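Local structure of extracellular serine protease (Aeromonas sobria, 3WQB) at residues D264-S269 against R371-H376; I277-T282 against D363-S368; E397-N402 against W407-Y412; N536-E541 against G545-E550. The protein preferentially cleaves peptide bonds after two basic residues, one of them lysine, and activates the host plasma kallikrein/kinin system. The protein carries 1 engineered substitution. All blocks are in the same frame, centred on the assembly; numbering follows the deposited sequence.

Contact 1 of 4, residues D264-S269 against R371-H376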
loop_
_atom_site.group_PDB
_atom_site.type_symbol
_atom_site.label_atom_id
_atom_site.label_comp_id
_atom_site.label_asym_id
_atom_site.label_seq_id
_atom_site.Cartn_x
_atom_site.Cartn_y
_atom_site.Cartn_z
ATOM N N ASP A 264 -8.024 -17.845 9.636
ATOM C CA ASP A 264 -7.729 -18.254 11.012
ATOM C C ASP A 264 -7.618 -17.066 11.964
ATOM O O ASP A 264 -7.416 -17.251 13.164
ATOM C CB ASP A 264 -6.427 -19.045 11.063
ATOM C CG ASP A 264 -6.484 -20.305 10.241
ATOM O OD1 ASP A 264 -7.487 -21.038 10.354
ATOM O OD2 ASP A 264 -5.523 -20.569 9.484
ATOM N N GLY A 265 -7.748 -15.852 11.434
ATOM C CA GLY A 265 -7.685 -14.654 12.268
ATOM C C GLY A 265 -6.306 -14.149 12.623
ATOM O O GLY A 265 -6.152 -13.406 13.590
ATOM N N VAL A 266 -5.300 -14.559 11.859
ATOM C CA VAL A 266 -3.956 -14.027 12.039
ATOM C C VAL A 266 -3.454 -13.457 10.717
ATOM O O VAL A 266 -4.049 -13.689 9.658
ATOM C CB VAL A 266 -2.984 -15.081 12.616
ATOM C CG1 VAL A 266 -3.500 -15.601 13.955
ATOM C CG2 VAL A 266 -2.737 -16.218 11.616
ATOM N N ARG A 267 -2.356 -12.719 10.789
ATOM C CA ARG A 267 -1.733 -12.140 9.605
ATOM C C ARG A 267 -1.552 -13.198 8.522
ATOM O O ARG A 267 -1.010 -14.278 8.786
ATOM C CB ARG A 267 -0.367 -11.580 9.969
ATOM C CG ARG A 267 0.251 -10.739 8.872
ATOM C CD ARG A 267 1.775 -10.745 8.959
ATOM N NE ARG A 267 2.368 -11.999 8.478
ATOM C CZ ARG A 267 3.251 -12.740 9.141
ATOM N NH1 ARG A 267 3.732 -13.849 8.578
ATOM N NH2 ARG A 267 3.651 -12.398 10.361
ATOM N N SER A 268 -1.983 -12.893 7.303
ATOM C CA SER A 268 -1.710 -13.782 6.187
ATOM C C SER A 268 -0.203 -13.952 6.099
ATOM O O SER A 268 0.546 -12.994 6.314
ATOM C CB SER A 268 -2.254 -13.195 4.894
ATOM O OG SER A 268 -3.654 -13.046 4.969
ATOM N N SER A 269 0.234 -15.175 5.810
ATOM C CA SER A 269 1.644 -15.535 5.797
ATOM C C SER A 269 2.531 -14.482 5.125
ATOM O O SER A 269 3.567 -14.107 5.666
ATOM C CB SER A 269 1.810 -16.896 5.104
ATOM O OG SER A 269 1.285 -16.871 3.785
ATOM N N ARG A 371 -9.203 -6.277 18.062
ATOM C CA ARG A 371 -7.835 -6.633 18.438
ATOM C C ARG A 371 -7.596 -8.142 18.280
ATOM O O ARG A 371 -7.493 -8.890 19.256
ATOM C CB ARG A 371 -7.538 -6.145 19.862
ATOM C CG ARG A 371 -6.047 -6.132 20.228
ATOM C CD ARG A 371 -5.698 -5.214 21.412
ATOM N NE ARG A 371 -6.690 -5.227 22.492
ATOM C CZ ARG A 371 -6.556 -5.858 23.656
ATOM N NH1 ARG A 371 -5.456 -6.547 23.937
ATOM N NH2 ARG A 371 -7.534 -5.797 24.549
ATOM N N VAL A 372 -7.524 -8.585 17.028
ATOM C CA VAL A 372 -7.268 -9.988 16.723
ATOM C C VAL A 372 -5.855 -10.372 17.138
ATOM O O VAL A 372 -4.970 -9.510 17.254
ATOM C CB VAL A 372 -7.445 -10.272 15.222
ATOM C CG1 VAL A 372 -8.916 -10.230 14.839
ATOM C CG2 VAL A 372 -6.614 -9.299 14.382
ATOM N N ASP A 373 -5.631 -11.665 17.369
ATOM C CA ASP A 373 -4.299 -12.181 17.649
ATOM C C ASP A 373 -3.669 -11.377 18.789
ATOM O O ASP A 373 -2.530 -10.904 18.693
ATOM C CB ASP A 373 -3.442 -12.120 16.381
ATOM C CG ASP A 373 -2.167 -12.941 16.478
ATOM O OD1 ASP A 373 -2.031 -13.777 17.397
ATOM O OD2 ASP A 373 -1.295 -12.740 15.611
ATOM N N ALA A 374 -4.415 -11.261 19.884
ATOM C CA ALA A 374 -4.113 -10.288 20.933
ATOM C C ALA A 374 -2.801 -10.544 21.651
ATOM O O ALA A 374 -2.213 -9.625 22.220
ATOM C CB ALA A 374 -5.252 -10.250 21.946
ATOM N N LYS A 375 -2.344 -11.789 21.631
ATOM C CA LYS A 375 -1.181 -12.171 22.418
ATOM C C LYS A 375 0.086 -12.345 21.587
ATOM O O LYS A 375 1.109 -12.759 22.120
ATOM C CB LYS A 375 -1.456 -13.464 23.196
ATOM C CG LYS A 375 -2.672 -13.438 24.112
ATOM C CD LYS A 375 -3.140 -14.866 24.409
ATOM C CE LYS A 375 -3.807 -15.531 23.198
ATOM N NZ LYS A 375 -4.182 -16.943 23.468
ATOM N N HIS A 376 0.042 -12.055 20.286
ATOM C CA HIS A 376 1.236 -12.302 19.470
ATOM C C HIS A 376 2.431 -11.528 20.029
ATOM O O HIS A 376 2.300 -10.391 20.478
ATOM C CB HIS A 376 0.993 -12.062 17.972
ATOM C CG HIS A 376 0.970 -10.621 17.561
ATOM N ND1 HIS A 376 -0.138 -9.815 17.719
ATOM C CD2 HIS A 376 1.911 -9.851 16.962
ATOM C CE1 HIS A 376 0.127 -8.605 17.256
ATOM N NE2 HIS A 376 1.362 -8.602 16.783
HETATM O O HOH W 1 -6.907 -13.933 16.146
#

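Contact 2 of 4, residues I277-T282 against D363-S368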
loop_
_atom_site.group_PDB
_atom_site.type_symbol
_atom_site.label_atom_id
_atom_site.label_comp_id
_atom_site.label_asym_id
_atom_site.label_seq_id
_atom_site.Cartn_x
_atom_site.Cartn_y
_atom_site.Cartn_z
ATOM N N ILE A 277 0.813 0.749 8.787
ATOM C CA ILE A 277 -0.443 0.001 8.620
ATOM C C ILE A 277 -1.523 0.722 9.420
ATOM O O ILE A 277 -1.299 1.102 10.572
ATOM C CB ILE A 277 -0.303 -1.463 9.099
ATOM C CG1 ILE A 277 0.793 -2.196 8.312
ATOM C CG2 ILE A 277 -1.638 -2.214 9.003
ATOM C CD1 ILE A 277 0.595 -2.234 6.785
ATOM N N PHE A 278 -2.686 0.926 8.808
ATOM C CA PHE A 278 -3.810 1.536 9.504
ATOM C C PHE A 278 -4.793 0.484 10.012
ATOM O O PHE A 278 -5.261 0.562 11.155
ATOM C CB PHE A 278 -4.520 2.559 8.605
ATOM C CG PHE A 278 -5.451 3.475 9.353
ATOM C CD1 PHE A 278 -4.946 4.584 10.012
ATOM C CD2 PHE A 278 -6.819 3.212 9.424
ATOM C CE1 PHE A 278 -5.790 5.432 10.725
ATOM C CE2 PHE A 278 -7.674 4.065 10.136
ATOM C CZ PHE A 278 -7.148 5.162 10.794
ATOM N N LEU A 279 -5.089 -0.509 9.173
ATOM C CA LEU A 279 -6.042 -1.568 9.495
ATOM C C LEU A 279 -5.597 -2.885 8.872
ATOM O O LEU A 279 -4.851 -2.909 7.874
ATOM C CB LEU A 279 -7.441 -1.222 8.960
ATOM C CG LEU A 279 -8.199 -0.055 9.576
ATOM C CD1 LEU A 279 -9.278 0.391 8.631
ATOM C CD2 LEU A 279 -8.766 -0.445 10.938
ATOM N N SER A 280 -6.095 -3.969 9.459
ATOM C CA SER A 280 -6.059 -5.299 8.872
ATOM C C SER A 280 -7.403 -5.586 8.207
ATOM O O SER A 280 -8.465 -5.257 8.749
ATOM C CB SER A 280 -5.819 -6.324 9.983
ATOM O OG SER A 280 -5.833 -7.666 9.505
ATOM N N ALA A 281 -7.366 -6.196 7.028
ATOM C CA ALA A 281 -8.585 -6.658 6.394
ATOM C C ALA A 281 -8.346 -8.002 5.738
ATOM O O ALA A 281 -7.214 -8.454 5.628
ATOM C CB ALA A 281 -9.119 -5.599 5.407
ATOM N N THR A 282 -9.432 -8.626 5.304
ATOM C CA THR A 282 -9.424 -9.998 4.805
ATOM C C THR A 282 -8.680 -10.166 3.479
ATOM O O THR A 282 -8.988 -9.506 2.496
ATOM C CB THR A 282 -10.861 -10.499 4.652
ATOM O OG1 THR A 282 -11.636 -9.481 4.010
ATOM C CG2 THR A 282 -11.469 -10.737 6.007
ATOM N N ASP A 363 -11.347 7.558 11.746
ATOM C CA ASP A 363 -11.485 7.574 13.197
ATOM C C ASP A 363 -12.429 6.465 13.655
ATOM O O ASP A 363 -12.146 5.736 14.611
ATOM C CB ASP A 363 -12.008 8.938 13.657
ATOM C CG ASP A 363 -11.989 9.095 15.164
ATOM O OD1 ASP A 363 -10.883 9.101 15.754
ATOM O OD2 ASP A 363 -13.082 9.228 15.754
ATOM N N LEU A 364 -13.547 6.327 12.948
ATOM C CA LEU A 364 -14.539 5.317 13.289
ATOM C C LEU A 364 -14.017 3.901 13.061
ATOM O O LEU A 364 -14.224 3.041 13.901
ATOM C CB LEU A 364 -15.830 5.556 12.502
ATOM C CG LEU A 364 -16.553 6.822 12.957
ATOM C CD1 LEU A 364 -17.501 7.311 11.888
ATOM C CD2 LEU A 364 -17.283 6.581 14.264
ATOM N N LEU A 365 -13.354 3.669 11.929
ATOM C CA LEU A 365 -12.743 2.373 11.655
ATOM C C LEU A 365 -11.678 2.012 12.683
ATOM O O LEU A 365 -11.616 0.871 13.150
ATOM C CB LEU A 365 -12.164 2.358 10.239
ATOM C CG LEU A 365 -13.200 2.253 9.115
ATOM C CD1 LEU A 365 -12.617 2.681 7.781
ATOM C CD2 LEU A 365 -13.776 0.845 9.034
ATOM N N ALA A 366 -10.827 2.979 13.025
ATOM C CA ALA A 366 -9.773 2.733 14.015
ATOM C C ALA A 366 -10.343 2.392 15.388
ATOM O O ALA A 366 -9.901 1.434 16.014
ATOM C CB ALA A 366 -8.818 3.901 14.105
ATOM N N ARG A 367 -11.343 3.151 15.832
ATOM C CA ARG A 367 -11.847 2.994 17.195
ATOM C C ARG A 367 -12.760 1.787 17.347
ATOM O O ARG A 367 -13.045 1.364 18.462
ATOM C CB ARG A 367 -12.556 4.259 17.669
ATOM C CG ARG A 367 -11.604 5.428 17.849
ATOM C CD ARG A 367 -12.369 6.639 18.351
ATOM N NE ARG A 367 -11.696 7.915 18.103
ATOM C CZ ARG A 367 -10.664 8.387 18.799
ATOM N NH1 ARG A 367 -10.131 7.685 19.794
ATOM N NH2 ARG A 367 -10.151 9.573 18.483
ATOM N N SER A 368 -13.221 1.239 16.224
ATOM C CA SER A 368 -14.099 0.071 16.256
ATOM C C SER A 368 -13.402 -1.241 15.873
ATOM O O SER A 368 -14.012 -2.305 15.937
ATOM C CB SER A 368 -15.306 0.296 15.348
ATOM O OG SER A 368 -14.915 0.427 13.991
#

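Contact 3 of 4, residues E397-N402 against W407-Y412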
loop_
_atom_site.group_PDB
_atom_site.type_symbol
_atom_site.label_atom_id
_atom_site.label_comp_id
_atom_site.label_asym_id
_atom_site.label_seq_id
_atom_site.Cartn_x
_atom_site.Cartn_y
_atom_site.Cartn_z
ATOM N N GLU A 397 7.105 -4.832 17.207
ATOM C CA GLU A 397 6.213 -4.922 18.353
ATOM C C GLU A 397 5.095 -5.932 18.140
ATOM O O GLU A 397 4.778 -6.312 17.003
ATOM C CB GLU A 397 5.573 -3.555 18.651
ATOM C CG GLU A 397 6.574 -2.411 18.763
ATOM C CD GLU A 397 6.754 -1.616 17.473
ATOM O OE1 GLU A 397 6.794 -2.205 16.365
ATOM O OE2 GLU A 397 6.867 -0.377 17.580
ATOM N N GLY A 398 4.512 -6.362 19.255
ATOM C CA GLY A 398 3.198 -6.984 19.247
ATOM C C GLY A 398 2.183 -5.872 19.464
ATOM O O GLY A 398 2.430 -4.720 19.100
ATOM N N TRP A 399 1.042 -6.193 20.071
ATOM C CA TRP A 399 0.057 -5.168 20.425
ATOM C C TRP A 399 0.541 -4.300 21.572
ATOM O O TRP A 399 1.003 -4.811 22.597
ATOM C CB TRP A 399 -1.257 -5.812 20.844
ATOM C CG TRP A 399 -2.080 -6.311 19.708
ATOM C CD1 TRP A 399 -2.236 -7.608 19.319
ATOM C CD2 TRP A 399 -2.855 -5.516 18.802
ATOM N NE1 TRP A 399 -3.074 -7.676 18.233
ATOM C CE2 TRP A 399 -3.470 -6.406 17.896
ATOM C CE3 TRP A 399 -3.110 -4.139 18.682
ATOM C CZ2 TRP A 399 -4.315 -5.970 16.877
ATOM C CZ3 TRP A 399 -3.953 -3.706 17.670
ATOM C CH2 TRP A 399 -4.549 -4.623 16.776
ATOM N N GLU A 400 0.396 -2.991 21.392
ATOM C CA GLU A 400 0.704 -2.004 22.431
ATOM C C GLU A 400 -0.371 -0.927 22.473
ATOM O O GLU A 400 -1.010 -0.617 21.457
ATOM C CB GLU A 400 2.083 -1.375 22.204
ATOM C CG GLU A 400 3.206 -2.416 22.248
ATOM C CD GLU A 400 4.584 -1.854 21.984
ATOM O OE1 GLU A 400 4.700 -0.632 21.798
ATOM O OE2 GLU A 400 5.561 -2.635 21.975
ATOM N N ARG A 401 -0.596 -0.374 23.658
ATOM C CA ARG A 401 -1.604 0.667 23.834
ATOM C C ARG A 401 -0.904 2.011 24.019
ATOM O O ARG A 401 -0.025 2.147 24.877
ATOM C CB ARG A 401 -2.496 0.345 25.039
ATOM C CG ARG A 401 -3.808 1.124 25.078
ATOM C CD ARG A 401 -4.650 0.713 26.279
ATOM N NE ARG A 401 -6.077 0.797 25.971
ATOM C CZ ARG A 401 -6.983 1.459 26.685
ATOM N NH1 ARG A 401 -6.639 2.122 27.782
ATOM N NH2 ARG A 401 -8.250 1.453 26.292
ATOM N N ASN A 402 -1.284 3.007 23.217
ATOM C CA ASN A 402 -0.643 4.322 23.314
ATOM C C ASN A 402 -1.193 5.155 24.479
ATOM O O ASN A 402 -2.070 4.695 25.214
ATOM C CB ASN A 402 -0.642 5.075 21.968
ATOM C CG ASN A 402 -1.998 5.669 21.589
ATOM O OD1 ASN A 402 -2.908 5.825 22.416
ATOM N ND2 ASN A 402 -2.125 6.028 20.316
ATOM N N TRP A 407 -5.128 0.983 21.031
ATOM C CA TRP A 407 -4.337 -0.209 20.776
ATOM C C TRP A 407 -3.846 -0.185 19.341
ATOM O O TRP A 407 -4.608 0.112 18.415
ATOM C CB TRP A 407 -5.174 -1.465 20.993
ATOM C CG TRP A 407 -5.370 -1.808 22.436
ATOM C CD1 TRP A 407 -6.461 -1.531 23.207
ATOM C CD2 TRP A 407 -4.450 -2.511 23.276
ATOM N NE1 TRP A 407 -6.276 -2.014 24.479
ATOM C CE2 TRP A 407 -5.053 -2.627 24.551
ATOM C CE3 TRP A 407 -3.176 -3.060 23.075
ATOM C CZ2 TRP A 407 -4.416 -3.260 25.626
ATOM C CZ3 TRP A 407 -2.550 -3.696 24.139
ATOM C CH2 TRP A 407 -3.175 -3.795 25.398
ATOM N N PHE A 408 -2.585 -0.555 19.149
ATOM C CA PHE A 408 -1.995 -0.543 17.812
ATOM C C PHE A 408 -0.919 -1.609 17.704
ATOM O O PHE A 408 -0.188 -1.855 18.663
ATOM C CB PHE A 408 -1.381 0.835 17.507
ATOM C CG PHE A 408 -0.807 0.940 16.118
ATOM C CD1 PHE A 408 -1.642 1.228 15.041
ATOM C CD2 PHE A 408 0.552 0.733 15.879
ATOM C CE1 PHE A 408 -1.139 1.303 13.740
ATOM C CE2 PHE A 408 1.073 0.808 14.575
ATOM C CZ PHE A 408 0.216 1.092 13.504
ATOM N N SER A 409 -0.826 -2.225 16.527
ATOM C CA SER A 409 0.296 -3.108 16.218
ATOM C C SER A 409 0.742 -2.864 14.773
ATOM O O SER A 409 -0.078 -2.519 13.921
ATOM C CB SER A 409 -0.090 -4.571 16.435
ATOM O OG SER A 409 -1.123 -4.969 15.540
ATOM N N PRO A 410 2.041 -3.036 14.485
ATOM C CA PRO A 410 2.460 -2.894 13.091
ATOM C C PRO A 410 1.897 -4.004 12.197
ATOM O O PRO A 410 1.803 -3.823 10.986
ATOM C CB PRO A 410 3.993 -2.973 13.170
ATOM C CG PRO A 410 4.257 -3.708 14.442
ATOM C CD PRO A 410 3.198 -3.254 15.379
ATOM N N THR A 411 1.520 -5.143 12.782
ATOM C CA THR A 411 0.940 -6.221 11.986
ATOM C C THR A 411 -0.502 -5.920 11.560
ATOM O O THR A 411 -0.858 -6.113 10.391
ATOM C CB THR A 411 1.033 -7.568 12.729
ATOM O OG1 THR A 411 2.411 -7.885 12.930
ATOM C CG2 THR A 411 0.371 -8.675 11.928
ATOM N N TYR A 412 -1.323 -5.467 12.504
ATOM C CA TYR A 412 -2.760 -5.327 12.276
ATOM C C TYR A 412 -3.244 -3.877 12.257
ATOM O O TYR A 412 -4.441 -3.630 12.118
ATOM C CB TYR A 412 -3.532 -6.136 13.337
ATOM C CG TYR A 412 -3.133 -7.587 13.376
ATOM C CD1 TYR A 412 -3.527 -8.457 12.364
ATOM C CD2 TYR A 412 -2.348 -8.083 14.407
ATOM C CE1 TYR A 412 -3.152 -9.781 12.378
ATOM C CE2 TYR A 412 -1.965 -9.410 14.434
ATOM C CZ TYR A 412 -2.376 -10.255 13.409
ATOM O OH TYR A 412 -2.011 -11.581 13.412
HETATM O O HOH W 2 2.578 -6.587 15.300
HETATM O O HOH W 3 2.560 -1.958 18.714
#

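Contact 4 of 4, residues N536-E541 against G545-E550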
loop_
_atom_site.group_PDB
_atom_site.type_symbol
_atom_site.label_atom_id
_atom_site.label_comp_id
_atom_site.label_asym_id
_atom_site.label_seq_id
_atom_site.Cartn_x
_atom_site.Cartn_y
_atom_site.Cartn_z
ATOM N N ASN A 536 1.330 5.377 12.633
ATOM C CA ASN A 536 -0.014 5.564 13.158
ATOM C C ASN A 536 -0.103 5.342 14.669
ATOM O O ASN A 536 -1.169 5.529 15.273
ATOM C CB ASN A 536 -0.981 4.622 12.444
ATOM C CG ASN A 536 -1.192 4.997 10.997
ATOM O OD1 ASN A 536 -1.416 6.171 10.686
ATOM N ND2 ASN A 536 -1.151 4.005 10.102
ATOM N N LYS A 537 1.007 4.909 15.274
ATOM C CA LYS A 537 1.014 4.495 16.678
ATOM C C LYS A 537 0.560 5.559 17.671
ATOM O O LYS A 537 0.083 5.225 18.763
ATOM C CB LYS A 537 2.411 3.986 17.041
ATOM C CG LYS A 537 2.646 3.673 18.507
ATOM C CD LYS A 537 1.807 2.487 18.985
ATOM C CE LYS A 537 2.081 2.170 20.449
ATOM N NZ LYS A 537 3.463 1.668 20.682
ATOM N N PHE A 538 0.712 6.825 17.293
ATOM C CA PHE A 538 0.523 7.934 18.226
ATOM C C PHE A 538 -0.863 8.571 18.145
ATOM O O PHE A 538 -1.114 9.617 18.734
ATOM C CB PHE A 538 1.627 8.975 18.017
ATOM C CG PHE A 538 2.999 8.385 18.009
ATOM C CD1 PHE A 538 3.601 7.981 19.190
ATOM C CD2 PHE A 538 3.697 8.224 16.811
ATOM C CE1 PHE A 538 4.876 7.421 19.184
ATOM C CE2 PHE A 538 4.978 7.662 16.796
ATOM C CZ PHE A 538 5.564 7.269 17.988
ATOM N N TYR A 539 -1.770 7.920 17.424
ATOM C CA TYR A 539 -3.107 8.446 17.199
ATOM C C TYR A 539 -3.794 8.826 18.502
ATOM O O TYR A 539 -3.993 7.987 19.387
ATOM C CB TYR A 539 -3.935 7.398 16.454
ATOM C CG TYR A 539 -5.231 7.915 15.882
ATOM C CD1 TYR A 539 -5.298 8.353 14.563
ATOM C CD2 TYR A 539 -6.395 7.975 16.663
ATOM C CE1 TYR A 539 -6.489 8.830 14.030
ATOM C CE2 TYR A 539 -7.596 8.454 16.132
ATOM C CZ TYR A 539 -7.634 8.871 14.814
ATOM O OH TYR A 539 -8.805 9.346 14.275
ATOM N N GLY A 540 -4.181 10.099 18.598
ATOM C CA GLY A 540 -4.911 10.591 19.756
ATOM C C GLY A 540 -4.057 11.264 20.818
ATOM O O GLY A 540 -4.586 11.944 21.690
ATOM N N GLU A 541 -2.746 11.045 20.776
ATOM C CA GLU A 541 -1.828 11.648 21.754
ATOM C C GLU A 541 -1.647 13.150 21.523
ATOM O O GLU A 541 -1.893 13.651 20.428
ATOM C CB GLU A 541 -0.452 10.967 21.687
ATOM C CG GLU A 541 -0.449 9.534 22.190
ATOM C CD GLU A 541 0.934 8.957 22.407
ATOM O OE1 GLU A 541 1.952 9.663 22.213
ATOM O OE2 GLU A 541 1.001 7.767 22.772
ATOM N N GLY A 545 5.781 18.718 23.061
ATOM C CA GLY A 545 6.917 18.187 23.787
ATOM C C GLY A 545 7.956 17.611 22.858
ATOM O O GLY A 545 7.950 17.867 21.648
ATOM N N THR A 546 8.854 16.821 23.433
ATOM C CA THR A 546 9.988 16.312 22.690
ATOM C C THR A 546 9.715 14.971 22.023
ATOM O O THR A 546 9.136 14.060 22.634
ATOM C CB THR A 546 11.247 16.201 23.570
ATOM O OG1 THR A 546 10.934 15.518 24.791
ATOM C CG2 THR A 546 11.810 17.584 23.921
ATOM N N TRP A 547 10.121 14.887 20.763
ATOM C CA TRP A 547 10.079 13.665 19.964
ATOM C C TRP A 547 11.505 13.223 19.664
ATOM O O TRP A 547 12.351 14.041 19.295
ATOM C CB TRP A 547 9.355 13.940 18.653
ATOM C CG TRP A 547 7.890 14.217 18.792
ATOM C CD1 TRP A 547 7.303 15.383 19.189
ATOM C CD2 TRP A 547 6.829 13.315 18.477
ATOM N NE1 TRP A 547 5.931 15.252 19.171
ATOM C CE2 TRP A 547 5.615 13.991 18.728
ATOM C CE3 TRP A 547 6.790 11.988 18.011
ATOM C CZ2 TRP A 547 4.368 13.380 18.541
ATOM C CZ3 TRP A 547 5.555 11.381 17.829
ATOM C CH2 TRP A 547 4.360 12.083 18.085
ATOM N N ARG A 548 11.784 11.936 19.827
ATOM C CA ARG A 548 13.142 11.436 19.664
ATOM C C ARG A 548 13.242 10.341 18.610
ATOM O O ARG A 548 12.494 9.363 18.647
ATOM C CB ARG A 548 13.683 10.930 21.008
ATOM C CG ARG A 548 15.103 10.380 20.959
ATOM C CD ARG A 548 15.618 10.016 22.336
ATOM N NE ARG A 548 15.006 8.808 22.889
ATOM C CZ ARG A 548 14.130 8.794 23.895
ATOM N NH1 ARG A 548 13.730 9.936 24.447
ATOM N NH2 ARG A 548 13.636 7.641 24.337
ATOM N N LEU A 549 14.157 10.522 17.666
ATOM C CA LEU A 549 14.487 9.475 16.707
ATOM C C LEU A 549 15.656 8.661 17.232
ATOM O O LEU A 549 16.632 9.218 17.739
ATOM C CB LEU A 549 14.864 10.086 15.360
ATOM C CG LEU A 549 15.037 9.089 14.212
ATOM C CD1 LEU A 549 13.678 8.599 13.715
ATOM C CD2 LEU A 549 15.827 9.722 13.089
ATOM N N GLU A 550 15.553 7.342 17.105
ATOM C CA GLU A 550 16.600 6.442 17.561
ATOM C C GLU A 550 16.999 5.545 16.407
ATOM O O GLU A 550 16.133 4.978 15.750
ATOM C CB GLU A 550 16.098 5.589 18.734
ATOM C CG GLU A 550 15.892 6.365 20.013
ATOM C CD GLU A 550 15.532 5.498 21.204
ATOM O OE1 GLU A 550 15.313 4.272 21.049
ATOM O OE2 GLU A 550 15.485 6.050 22.319
#

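Contact 1 of 4, residues D264-S269 against R371-H376
Val266 and Asp373 meet side chain to side chain. Methyl CG1 of Val266 lies 3.9 Å from the carboxylate carbon CG of Asp373. CG of Asp373 stands anti to its own backbone N (chi1 -166°), which carries the carboxylate across to the valine. Next to this pair the carbonyl of Gly265 points at the other loop, and its O sits 3.8 Å from CB of Val372. These few touches are the close part of the contact. The two segments are loops of the subtilisin domain: 264-269 follows strand 255-261 of the central parallel sheet, and 371-376 follows helix 358-368. Asp373 is the first residue of a type I turn ending at His376. Its O accepts two bonds there, one from His376 N and a nearly straight one (170°) from ring atom ND1 of His376 at 2.8 Å. The carboxylate has its polar partner outside, since OD2 is bonded to the hydroxyl of Tyr412. The looser side is bridged by water. One molecule donates to Gly265 O at 2.7 Å and accepts from Asp373 N at 2.9 Å. Ala374 and Lys375, further along the turn, are exposed.

Contact 2 of 4, residues I277-T282 against D363-S368
The central parallel sheet of the subtilisin domain ends at strand 277-282, and here helix 358-368 packs against that outermost strand. Leu279 and Ala366 have the nearest CA atoms, 7.3 Å apart. Leu279 reaches from the strand to the helix and uses both of its methyl groups. CD1 touches CB of Leu365 at 3.8 Å, and CD2 lies 3.8 Å from the backbone O of Leu365. The two leucine side chains cross at about a right angle. Phe278 fills the neighbouring position. Its CG is anti to the backbone N (chi1 -165°), and this swings the ring toward the helix. The far carbon CZ then meets the methyl CB of Ala366 at 3.9 Å, in an approach oblique to the ring. CD1 of Leu279 lies at the edge of the same ring, so the two strand side chains also pack on each other. All four residues are buried, and the contact between them is apolar. Leu365 also packs on Met346 and Leu349 of helix 335-352, while Phe278 meets Phe414 edge-to-face. On the helix itself, Arg367 NE forms a salt bridge with Asp363, whose OD1 also bonds Tyr539 OH. A helix laid over a parallel sheet through aliphatic and aromatic side chains is typical of the alpha/beta fold of the subtilases.

Contact 3 of 4, residues E397-N402 against W407-Y412
Glu400 and Phe408 form the antiparallel hydrogen-bonded pair of a short beta hairpin. Glu400 N donates to Phe408 O at 3.0 Å, and Phe408 N donates to Glu400 O at 2.8 Å. Phe408 O takes a second bond from a water, which also donates to Gly398 O. Another water donates to Glu397 O and bonds Thr411 OG1 at 2.7 Å. Ser409 OG accepts from Tyr412 N at 3.1 Å, an ST motif. The same hydroxyl oxygen lies over one face of the Trp399 indole, and Ser409 CB makes a CH-pi contact with its six-membered ring. Trp399 CZ2 touches Tyr412 CB at 3.6 Å; the two rings are nearly parallel but slid apart. Their polar atoms bond to other parts of the chain: Trp399 NE1 donates to Val372 O, and Tyr412 OH accepts from Arg267 N. In the non-hydrogen-bonded pair, CG of Arg401 is anti to the backbone N (chi1 -163°), which lays the aliphatic chain over the Trp407 indole. Arg401 CB sits 3.8 Å from the centre of the six-membered ring, 7° off the normal. Arg401 NE and Trp407 NE1 are 3.2 Å apart, but both are donors and do not bond. The Glu400 carboxylate pairs with Lys394 and Lys537, and Glu397 OE2 accepts from Ile502 N. One bonded pair thus holds this short hairpin, and water extends the bonding to the carbonyls of Glu397, Gly398 and Phe408.

Contact 4 of 4, residues N536-E541 against G545-E550
Residues 536-541 form two overlapping turns, type I from Asn536 to Tyr539 and type II from Phe538 to Glu541, whereas 545-550 is extended strand. The backbones stay well apart, with CA atoms of Phe538 and Trp547 11.3 Å from each other. Their rings bridge the gap. Trp547 CG lies anti to the carbonyl carbon (chi1 -68°), which brings the indole toward Phe538. The pair is a T-shaped (edge-to-face) stack in which Trp547 presents its edge to the face of Phe538. Its planes stand at 79°, and the centroids of the Phe538 ring and the Trp547 six-membered ring are 5.0 Å apart. Trp547 CZ3 lies over the centre of the phenylalanine ring, with Phe538 CD2 as the closest atom at 3.8 Å. The indole NE1 donates to Ala543 O. The stack is buried in the P-domain. Both rings rest on Val475 of strand 471-482 and on Leu493 of strand 489-494, and Trp547 also touches Ile466 of strand 460-466.

Contacts 1 and 2 belong to the subtilisin domain and contact 4 to the P-domain, with contact 3 between them. The centre of contact 3 is about 11 Å from that of contact 1, 12 Å from contact 2 and 14 Å from contact 4. It touches all three, for example through Ile277 O against Phe408 CE1 at 3.2 Å. Contact 2 also reaches contact 4 directly, where Asn536 ND2 probably bonds Ile277 O at 2.9 Å. Asn402 ND2 probably bonds Lys537 O at 2.8 Å, linking contacts 3 and 4. Contacts 1 and 4 do not touch, and their centres are about 25 Å apart. All four lie away from the catalytic residues and the calcium sites.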